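Local coordinates for protein alpha-glucosidase (Bacteroides thetaiotaomicron, PDB 5XFM) that probably hydrolyses beta-L-arabinopyranosides and alpha-galactosides as a bifunctional, calcium-containing glycoside hydrolase of family 97, at residues Lys140-Gly145 / Tyr232-Pro237. The protein carries 1 engineered substitution. Sequence-based numbering, arbitrary orientation.
Sequences KEEQTG and YTVAFP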
loop_
_atom_site.group_PDB
_atom_site.type_symbol
_atom_site.label_atom_id
_atom_site.label_comp_id
_atom_site.label_asym_id
_atom_site.label_seq_id
_atom_site.Cartn_x
_atom_site.Cartn_y
_atom_site.Cartn_z
ATOM N N LYS A 140 25.725 4.024 7.351
ATOM C CA LYS A 140 25.726 3.048 8.431
ATOM C C LYS A 140 24.414 3.089 9.202
ATOM O O LYS A 140 23.917 2.050 9.643
ATOM C CB LYS A 140 26.889 3.296 9.400
ATOM C CG LYS A 140 28.282 3.192 8.796
ATOM C CD LYS A 140 29.356 3.391 9.861
ATOM C CE LYS A 140 30.743 3.529 9.241
ATOM N NZ LYS A 140 31.200 2.282 8.561
ATOM N N GLU A 141 23.848 4.285 9.359
ATOM C CA GLU A 141 22.637 4.409 10.171
ATOM C C GLU A 141 21.926 5.749 9.989
ATOM O O GLU A 141 22.566 6.751 9.736
ATOM C CB GLU A 141 23.032 4.209 11.638
ATOM C CG GLU A 141 21.993 4.497 12.684
ATOM C CD GLU A 141 22.540 4.234 14.072
ATOM O OE1 GLU A 141 23.762 4.430 14.263
ATOM O OE2 GLU A 141 21.766 3.823 14.963
ATOM N N GLU A 142 20.603 5.771 10.097
ATOM C CA GLU A 142 19.882 7.040 10.127
ATOM C C GLU A 142 19.470 7.372 11.556
ATOM O O GLU A 142 19.020 6.501 12.299
ATOM C CB GLU A 142 18.653 7.015 9.205
ATOM C CG GLU A 142 18.944 7.487 7.787
ATOM C CD GLU A 142 17.721 7.494 6.881
ATOM O OE1 GLU A 142 16.757 8.245 7.149
ATOM O OE2 GLU A 142 17.730 6.744 5.883
ATOM N N GLN A 143 19.684 8.623 11.949
ATOM C CA GLN A 143 19.212 9.125 13.233
ATOM C C GLN A 143 17.783 9.660 13.072
ATOM O O GLN A 143 17.082 9.902 14.054
ATOM C CB GLN A 143 20.160 10.204 13.759
ATOM C CG GLN A 143 19.719 10.912 15.030
ATOM C CD GLN A 143 20.868 11.637 15.704
ATOM O OE1 GLN A 143 21.636 11.039 16.455
ATOM N NE2 GLN A 143 21.000 12.928 15.426
ATOM N N THR A 144 17.373 9.835 11.815
ATOM C CA THR A 144 16.055 10.363 11.449
ATOM C C THR A 144 14.948 9.822 12.341
ATOM O O THR A 144 14.788 8.606 12.486
ATOM C CB THR A 144 15.708 10.022 9.982
ATOM O OG1 THR A 144 16.799 10.385 9.126
ATOM C CG2 THR A 144 14.434 10.739 9.536
ATOM N N GLY A 145 14.177 10.727 12.932
ATOM C CA GLY A 145 13.171 10.324 13.901
ATOM C C GLY A 145 11.857 11.080 13.833
ATOM O O GLY A 145 11.704 12.044 13.080
ATOM N N TYR A 232 10.167 7.577 17.747
ATOM C CA TYR A 232 10.333 6.472 16.813
ATOM C C TYR A 232 11.447 6.812 15.845
ATOM O O TYR A 232 11.427 7.866 15.242
ATOM C CB TYR A 232 9.039 6.206 16.042
ATOM C CG TYR A 232 7.892 5.795 16.922
ATOM C CD1 TYR A 232 7.094 6.748 17.536
ATOM C CD2 TYR A 232 7.611 4.455 17.148
ATOM C CE1 TYR A 232 6.048 6.382 18.346
ATOM C CE2 TYR A 232 6.561 4.081 17.949
ATOM C CZ TYR A 232 5.781 5.048 18.549
ATOM O OH TYR A 232 4.737 4.687 19.366
ATOM N N THR A 233 12.419 5.921 15.704
ATOM C CA THR A 233 13.568 6.166 14.842
ATOM C C THR A 233 13.514 5.303 13.582
ATOM O O THR A 233 13.071 4.152 13.614
ATOM C CB THR A 233 14.878 5.910 15.603
ATOM O OG1 THR A 233 14.962 6.835 16.689
ATOM C CG2 THR A 233 16.093 6.095 14.701
ATOM N N VAL A 234 13.935 5.880 12.465
ATOM C CA VAL A 234 14.050 5.141 11.222
ATOM C C VAL A 234 15.076 4.025 11.389
ATOM O O VAL A 234 16.238 4.280 11.711
ATOM C CB VAL A 234 14.467 6.054 10.060
ATOM C CG1 VAL A 234 14.769 5.216 8.805
ATOM C CG2 VAL A 234 13.375 7.082 9.786
ATOM N N ALA A 235 14.636 2.786 11.203
ATOM C CA ALA A 235 15.515 1.638 11.357
ATOM C C ALA A 235 15.745 0.950 10.019
ATOM O O ALA A 235 14.829 0.855 9.199
ATOM C CB ALA A 235 14.931 0.652 12.369
ATOM N N PHE A 236 16.964 0.455 9.812
ATOM C CA PHE A 236 17.309 -0.275 8.598
ATOM C C PHE A 236 16.950 -1.754 8.788
ATOM O O PHE A 236 16.684 -2.179 9.915
ATOM C CB PHE A 236 18.798 -0.097 8.280
ATOM C CG PHE A 236 19.155 1.274 7.784
ATOM C CD1 PHE A 236 18.168 2.162 7.379
ATOM C CD2 PHE A 236 20.481 1.688 7.749
ATOM C CE1 PHE A 236 18.495 3.429 6.936
ATOM C CE2 PHE A 236 20.813 2.955 7.306
ATOM C CZ PHE A 236 19.819 3.826 6.899
ATOM N N PRO A 237 16.931 -2.545 7.694
ATOM C CA PRO A 237 16.542 -3.956 7.834
ATOM C C PRO A 237 17.433 -4.754 8.784
ATOM O O PRO A 237 18.582 -4.382 9.032
ATOM C CB PRO A 237 16.649 -4.503 6.400
ATOM C CG PRO A 237 17.397 -3.465 5.616
ATOM C CD PRO A 237 17.113 -2.163 6.282
#
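V234 and T144 are joined by the single hydrogen bond between 140-145 and 232-237: V234 N donates to T144 O (2.9 Å). Next along, G145 and T233 form a non-hydrogen-bonded pair with their CA atoms 4.3 Å apart. The side chains of T144 and V234 run abreast, with V234 CG2 3.8 Å from T144 CB; V234 CG1, anti to the backbone N (chi1 172°), is turned instead to the E142 carboxylate. These strands belong to an antiparallel sheet of the N-terminal domain, whose family falls in the galactose mutarotase clan; on its other flank, 140-145 bonds to strand 47-59, where K140 and E141 both face N58 in a classic beta bulge.

Toward K140 the chains splay, and the F236 ring lies between them. The E142 side chain crosses that of F236 at about a right angle, its OE2 in the ring plane at the edge, 3.6 Å from F236 CE1. E142 is buried, and OE2 takes a salt bridge from R261 and a hydrogen bond from Y218 OH, which probably keeps the carboxylate ionised. Looser still is the K140-E141 end: F236 CE2 reaches only backbone, 3.7 Å from E141 CA, while both charged side chains start away from 232-237 and are exposed.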